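NIPSNAP domain-containing protein (Burkholderia xenovorans, PDB 5KAK) is of unknown function but belongs to the NipSnap family, with a dimeric alpha-beta barrel type of domain that assembles with further copies of itself. Local coordinates at residues Ile10-Ile15 with Met99-Leu104; Arg14-Arg19 with Asn57-Leu62. All coordinates share one frame; numbering follows the deposited sequence. Where two conformers were deposited one is given.

Contact 1: Ile10-Ile15 with Met99-Leu104; sequences IVEERI and MQNKIL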
loop_
_atom_site.group_PDB
_atom_site.type_symbol
_atom_site.label_atom_id
_atom_site.label_comp_id
_atom_site.label_asym_id
_atom_site.label_seq_id
_atom_site.Cartn_x
_atom_site.Cartn_y
_atom_site.Cartn_z
ATOM N N ILE E 10 11.282 -12.339 22.561
ATOM C CA ILE E 10 10.842 -11.682 21.339
ATOM C C ILE E 10 10.267 -12.731 20.394
ATOM O O ILE E 10 10.592 -13.918 20.468
ATOM C CB ILE E 10 11.989 -10.917 20.648
ATOM C CG1 ILE E 10 12.973 -11.914 20.031
ATOM C CG2 ILE E 10 12.694 -9.994 21.640
ATOM C CD1 ILE E 10 13.868 -11.335 18.974
ATOM N N VAL E 11 9.405 -12.277 19.488
ATOM C CA VAL E 11 8.815 -13.139 18.470
ATOM C C VAL E 11 9.050 -12.498 17.115
ATOM O O VAL E 11 8.734 -11.322 16.920
ATOM C CB VAL E 11 7.306 -13.357 18.712
ATOM C CG1 VAL E 11 6.651 -14.031 17.515
ATOM C CG2 VAL E 11 7.098 -14.175 20.002
ATOM N N GLU E 12 9.588 -13.264 16.171
ATOM C CA GLU E 12 9.730 -12.772 14.808
ATOM C C GLU E 12 8.594 -13.327 13.966
ATOM O O GLU E 12 8.408 -14.546 13.902
ATOM C CB GLU E 12 11.069 -13.173 14.191
ATOM C CG GLU E 12 11.264 -12.609 12.779
ATOM C CD GLU E 12 12.591 -13.040 12.146
ATOM O OE1 GLU E 12 12.942 -12.524 11.071
ATOM O OE2 GLU E 12 13.300 -13.872 12.739
ATOM N N GLU E 13 7.832 -12.437 13.342
ATOM C CA GLU E 13 6.829 -12.828 12.361
ATOM C C GLU E 13 7.425 -12.636 10.974
ATOM O O GLU E 13 7.928 -11.557 10.656
ATOM C CB GLU E 13 5.547 -12.012 12.520
ATOM C CG GLU E 13 4.478 -12.454 11.542
ATOM C CD GLU E 13 3.125 -11.822 11.799
ATOM O OE1 GLU E 13 3.050 -10.745 12.436
ATOM O OE2 GLU E 13 2.129 -12.416 11.347
ATOM N N ARG E 14 7.427 -13.698 10.168
ATOM C CA ARG E 14 7.911 -13.625 8.801
ATOM C C ARG E 14 6.735 -13.874 7.869
ATOM O O ARG E 14 5.933 -14.787 8.099
ATOM C CB ARG E 14 9.059 -14.625 8.558
ATOM C CG ARG E 14 10.271 -14.302 9.432
ATOM C CD ARG E 14 11.402 -15.278 9.200
ATOM N NE ARG E 14 12.008 -15.155 7.878
ATOM C CZ ARG E 14 12.968 -14.280 7.564
ATOM N NH1 ARG E 14 13.419 -13.420 8.462
ATOM N NH2 ARG E 14 13.488 -14.272 6.345
ATOM N N ILE E 15 6.604 -13.025 6.860
ATOM C CA ILE E 15 5.458 -13.029 5.957
ATOM C C ILE E 15 6.008 -13.089 4.538
ATOM O O ILE E 15 6.646 -12.130 4.081
ATOM C CB ILE E 15 4.584 -11.779 6.152
ATOM C CG1 ILE E 15 4.118 -11.638 7.613
ATOM C CG2 ILE E 15 3.438 -11.786 5.169
ATOM C CD1 ILE E 15 3.522 -10.263 7.925
ATOM N N MET E 99 9.252 -10.765 0.603
ATOM C CA MET E 99 9.458 -11.190 1.977
ATOM C C MET E 99 9.459 -9.963 2.876
ATOM O O MET E 99 10.026 -8.926 2.515
ATOM C CB MET E 99 10.770 -11.972 2.121
ATOM C CG MET E 99 10.856 -13.171 1.171
ATOM S SD MET E 99 12.541 -13.775 0.970
ATOM C CE MET E 99 12.986 -14.062 2.668
ATOM N N GLN E 100 8.807 -10.093 4.035
ATOM C CA GLN E 100 8.805 -9.076 5.088
ATOM C C GLN E 100 8.948 -9.757 6.447
ATOM O O GLN E 100 8.544 -10.911 6.619
ATOM C CB GLN E 100 7.516 -8.238 5.025
ATOM C CG GLN E 100 7.028 -7.673 6.350
ATOM C CD GLN E 100 5.717 -6.919 6.215
ATOM O OE1 GLN E 100 5.153 -6.816 5.126
ATOM N NE2 GLN E 100 5.229 -6.389 7.322
ATOM N N ASN E 101 9.508 -9.029 7.427
ATOM C CA ASN E 101 9.464 -9.509 8.804
ATOM C C ASN E 101 9.191 -8.355 9.758
ATOM O O ASN E 101 9.271 -7.177 9.401
ATOM C CB ASN E 101 10.718 -10.305 9.235
ATOM C CG ASN E 101 12.046 -9.548 9.069
ATOM O OD1 ASN E 101 12.148 -8.545 8.366
ATOM N ND2 ASN E 101 13.086 -10.059 9.737
ATOM N N LYS E 102 8.743 -8.742 10.945
ATOM C CA LYS E 102 8.447 -7.854 12.061
ATOM C C LYS E 102 9.005 -8.474 13.323
ATOM O O LYS E 102 9.025 -9.702 13.476
ATOM C CB LYS E 102 6.943 -7.638 12.302
ATOM C CG LYS E 102 6.101 -7.277 11.123
ATOM C CD LYS E 102 4.640 -7.361 11.538
ATOM C CE LYS E 102 3.747 -7.122 10.337
ATOM N NZ LYS E 102 2.310 -6.994 10.691
ATOM N N ILE E 103 9.421 -7.627 14.256
ATOM C CA ILE E 103 9.815 -8.082 15.587
ATOM C C ILE E 103 8.690 -7.721 16.543
ATOM O O ILE E 103 8.326 -6.544 16.675
ATOM C CB ILE E 103 11.165 -7.500 16.032
ATOM C CG1 ILE E 103 12.276 -8.082 15.162
ATOM C CG2 ILE E 103 11.435 -7.838 17.503
ATOM C CD1 ILE E 103 12.404 -9.615 15.254
ATOM N N LEU E 104 8.099 -8.745 17.151
ATOM C CA LEU E 104 6.929 -8.608 18.004
ATOM C C LEU E 104 7.340 -8.779 19.461
ATOM O O LEU E 104 8.218 -9.584 19.768
ATOM C CB LEU E 104 5.877 -9.654 17.638
ATOM C CG LEU E 104 5.441 -9.587 16.173
ATOM C CD1 LEU E 104 4.512 -10.730 15.787
ATOM C CD2 LEU E 104 4.778 -8.231 15.942
HETATM O O HOH W 1 1.205 -9.235 11.300
#

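Contact 2: Arg14-Arg19 with Asn57-Leu62; sequences RIYDLR and NQVVHL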
loop_
_atom_site.group_PDB
_atom_site.type_symbol
_atom_site.label_atom_id
_atom_site.label_comp_id
_atom_site.label_asym_id
_atom_site.label_seq_id
_atom_site.Cartn_x
_atom_site.Cartn_y
_atom_site.Cartn_z
ATOM N N ARG E 14 7.427 -13.698 10.168
ATOM C CA ARG E 14 7.911 -13.625 8.801
ATOM C C ARG E 14 6.735 -13.874 7.869
ATOM O O ARG E 14 5.933 -14.787 8.099
ATOM C CB ARG E 14 9.059 -14.625 8.558
ATOM C CG ARG E 14 10.271 -14.302 9.432
ATOM C CD ARG E 14 11.402 -15.278 9.200
ATOM N NE ARG E 14 12.008 -15.155 7.878
ATOM C CZ ARG E 14 12.968 -14.280 7.564
ATOM N NH1 ARG E 14 13.419 -13.420 8.462
ATOM N NH2 ARG E 14 13.488 -14.272 6.345
ATOM N N ILE E 15 6.604 -13.025 6.860
ATOM C CA ILE E 15 5.458 -13.029 5.957
ATOM C C ILE E 15 6.008 -13.089 4.538
ATOM O O ILE E 15 6.646 -12.130 4.081
ATOM C CB ILE E 15 4.584 -11.779 6.152
ATOM C CG1 ILE E 15 4.118 -11.638 7.613
ATOM C CG2 ILE E 15 3.438 -11.786 5.169
ATOM C CD1 ILE E 15 3.522 -10.263 7.925
ATOM N N TYR E 16 5.813 -14.221 3.852
ATOM C CA TYR E 16 6.289 -14.375 2.484
ATOM C C TYR E 16 5.122 -14.393 1.514
ATOM O O TYR E 16 4.164 -15.160 1.689
ATOM C CB TYR E 16 7.089 -15.660 2.291
ATOM C CG TYR E 16 8.301 -15.870 3.159
ATOM C CD1 TYR E 16 8.908 -14.821 3.859
ATOM C CD2 TYR E 16 8.861 -17.121 3.237
ATOM C CE1 TYR E 16 10.029 -15.055 4.637
ATOM C CE2 TYR E 16 9.970 -17.363 3.997
ATOM C CZ TYR E 16 10.551 -16.335 4.703
ATOM O OH TYR E 16 11.665 -16.641 5.459
ATOM N N ASP E 17 5.196 -13.551 0.497
ATOM C CA ASP E 17 4.245 -13.620 -0.598
ATOM C C ASP E 17 4.831 -14.502 -1.691
ATOM O O ASP E 17 5.980 -14.319 -2.085
ATOM C CB ASP E 17 3.929 -12.234 -1.130
ATOM C CG ASP E 17 3.286 -11.348 -0.086
ATOM O OD1 ASP E 17 2.232 -11.738 0.452
ATOM O OD2 ASP E 17 3.854 -10.279 0.212
ATOM N N LEU E 18 4.033 -15.446 -2.175
ATOM C CA LEU E 18 4.482 -16.472 -3.106
ATOM C C LEU E 18 3.895 -16.250 -4.492
ATOM O O LEU E 18 2.918 -15.523 -4.663
ATOM C CB LEU E 18 4.081 -17.864 -2.600
ATOM C CG LEU E 18 4.611 -18.157 -1.196
ATOM C CD1 LEU E 18 4.174 -19.523 -0.716
ATOM C CD2 LEU E 18 6.112 -18.082 -1.235
ATOM N N ARG E 19 4.498 -16.929 -5.480
ATOM C CA ARG E 19 3.927 -17.053 -6.813
ATOM C C ARG E 19 2.487 -17.547 -6.675
ATOM O O ARG E 19 2.184 -18.310 -5.748
ATOM C CB ARG E 19 4.791 -18.025 -7.632
ATOM C CG ARG E 19 4.229 -18.466 -8.965
ATOM C CD ARG E 19 5.158 -19.480 -9.611
ATOM N NE ARG E 19 5.002 -20.832 -9.067
ATOM C CZ ARG E 19 5.886 -21.811 -9.259
ATOM N NH1 ARG E 19 6.988 -21.572 -9.957
ATOM N NH2 ARG E 19 5.677 -23.023 -8.750
ATOM N N ASN E 57 -1.912 -16.555 -1.393
ATOM C CA ASN E 57 -0.569 -17.007 -1.774
ATOM C C ASN E 57 0.472 -16.469 -0.801
ATOM O O ASN E 57 1.526 -15.973 -1.199
ATOM C CB ASN E 57 -0.223 -16.596 -3.207
ATOM C CG ASN E 57 -1.309 -16.961 -4.191
ATOM O OD1 ASN E 57 -1.761 -18.105 -4.241
ATOM N ND2 ASN E 57 -1.746 -15.984 -4.977
ATOM N N GLN E 58 0.166 -16.546 0.484
ATOM C CA GLN E 58 0.992 -15.907 1.500
ATOM C C GLN E 58 1.232 -16.913 2.604
ATOM O O GLN E 58 0.295 -17.589 3.051
ATOM C CB GLN E 58 0.335 -14.631 2.062
ATOM C CG GLN E 58 1.206 -13.885 3.056
ATOM C CD GLN E 58 0.526 -12.650 3.630
ATOM O OE1 GLN E 58 -0.239 -12.748 4.591
ATOM N NE2 GLN E 58 0.837 -11.480 3.066
ATOM N N VAL E 59 2.479 -17.027 3.033
ATOM C CA VAL E 59 2.805 -17.873 4.166
ATOM C C VAL E 59 3.229 -16.968 5.311
ATOM O O VAL E 59 3.910 -15.947 5.109
ATOM C CB VAL E 59 3.878 -18.938 3.841
ATOM C CG1 VAL E 59 3.327 -19.965 2.875
ATOM C CG2 VAL E 59 5.102 -18.314 3.261
ATOM N N VAL E 60 2.799 -17.339 6.508
ATOM C CA VAL E 60 3.005 -16.558 7.721
ATOM C C VAL E 60 3.580 -17.490 8.777
ATOM O O VAL E 60 2.945 -18.490 9.124
ATOM C CB VAL E 60 1.692 -15.928 8.214
ATOM C CG1 VAL E 60 1.889 -15.225 9.554
ATOM C CG2 VAL E 60 1.142 -14.969 7.191
ATOM N N HIS E 61 4.775 -17.170 9.293
ATOM C CA HIS E 61 5.365 -18.039 10.310
ATOM C C HIS E 61 5.952 -17.207 11.443
ATOM O O HIS E 61 6.534 -16.141 11.219
ATOM C CB HIS E 61 6.418 -19.047 9.717
ATOM C CG HIS E 61 7.342 -18.483 8.677
ATOM N ND1 HIS E 61 8.712 -18.473 8.832
ATOM C CD2 HIS E 61 7.101 -17.974 7.445
ATOM C CE1 HIS E 61 9.275 -17.950 7.756
ATOM N NE2 HIS E 61 8.319 -17.645 6.895
ATOM N N LEU E 62 5.763 -17.685 12.670
ATOM C CA LEU E 62 6.197 -16.973 13.868
ATOM C C LEU E 62 7.159 -17.849 14.649
ATOM O O LEU E 62 6.816 -18.983 15.000
ATOM C CB LEU E 62 5.016 -16.601 14.758
ATOM C CG LEU E 62 4.094 -15.477 14.321
ATOM C CD1 LEU E 62 3.214 -15.911 13.181
ATOM C CD2 LEU E 62 3.270 -14.980 15.506
#

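Contact 1: Ile10-Ile15 with Met99-Leu104
E12 and N101 meet through a side-chain hydrogen bond: N101 ND2 donates to E12 OE1 over 2.8 Å, nearly straight at 169° and close to the amide plane. R14 NH1 reaches E12 OE1 at 2.8 Å from the opposite face of the carboxylate, forming a salt bridge, so two donors grip one oxygen. E12 gets there fully extended, CG anti to the backbone N (chi1 -177°), and I103 CD1 packs against its CB at 3.9 Å. On the face of V11, E13 and I15, E13 and K102 run side by side. Their charged ends stop short of a salt bridge, and a water spans them, 2.6 Å from both E13 OE1 and K102 NZ. I15 CD1 meets K102 CE at 4.0 Å. Within the sheet, paired backbone hydrogen bonds join V11 with L104, E13 with K102 and I15 with Q100, aligning inner strand 10-18 antiparallel to 96-106, consistent with a dimeric alpha-beta barrel fold. Farther out, R71 of helix 68-80 forms a salt bridge with E12 OE2, N101 OD1 accepts from G54 N of a third subunit, and K102 NZ hydrogen-bonds Q58 of a second. An antiparallel strand of that second subunit pairs with I103 and L104, continuing the sheet.

Contact 2: Arg14-Arg19 with Asn57-Leu62
The imidazole of H61 has R14 over one face and turns an edge to Y16. R14 CB makes a CH-pi contact, 3.6 Å from the H61 centroid, while the ring edge meets the Y16 face in a T-shaped pair with planes at 80°. H61 NE2 is the protruding point, 3.3 Å from Y16 CE2. The histidine takes this place with CG between its backbone N and carbonyl carbon (chi1 41°). R14, bent at chi3, curls back so that NE and NH2 both donate to Y16 OH in the guanidinium plane, at 2.9 Å for NE, while NH1 keeps its salt bridge to E12. Next along, V59 presents one methyl to each neighbour: CG2 lies against Y16 CB at 3.5 Å and CG1 against L18 CD1. Antiparallel hydrogen-bonded pairs, R14 with H61 and Y16 with V59, join strands 10-18 and 58-65, and L18 N bonds to N57 O at the end. F26 of helix 23-42 packs on Y16, L18 and V59, as expected where helices cover one face of a ferredoxin-like sheet. The reverse face is filled differently. Extended Q58 lays its amide against I15 CG2, with NE2 3.4 Å from that methyl, and donates from NE2 to D17 OD1 at 3.0 Å on the syn side. Q58 OE1 accepts from K102 of a second subunit. W63 NE1 is hydrogen-bonded to H61 ND1, and Y48 stacks on the imidazole.

Strand 10-18 serves both contacts, pairing with 96-106 in contact 1 and with 58-65 in contact 2; R14 and I15 belong to both. Each is largely buried, though contact 2 is partly exposed at Y16, D17, R19 and N57, toward one end of the ladder. Their chemistry differs on the helix-covered face: contact 1 there has a carboxylate shared by an amide and a guanidinium, whereas contact 2 has mainly aromatic rings and methyls, with the guanidinium of R14 bonded to a tyrosine hydroxyl. The two meet directly where M99 CE packs on Y16 and, on the other face, where E13 and V11 touch L62. Strand 96-106 is one of the two outermost within the chain, 58-65 an inner one, and both contacts reach the second subunit.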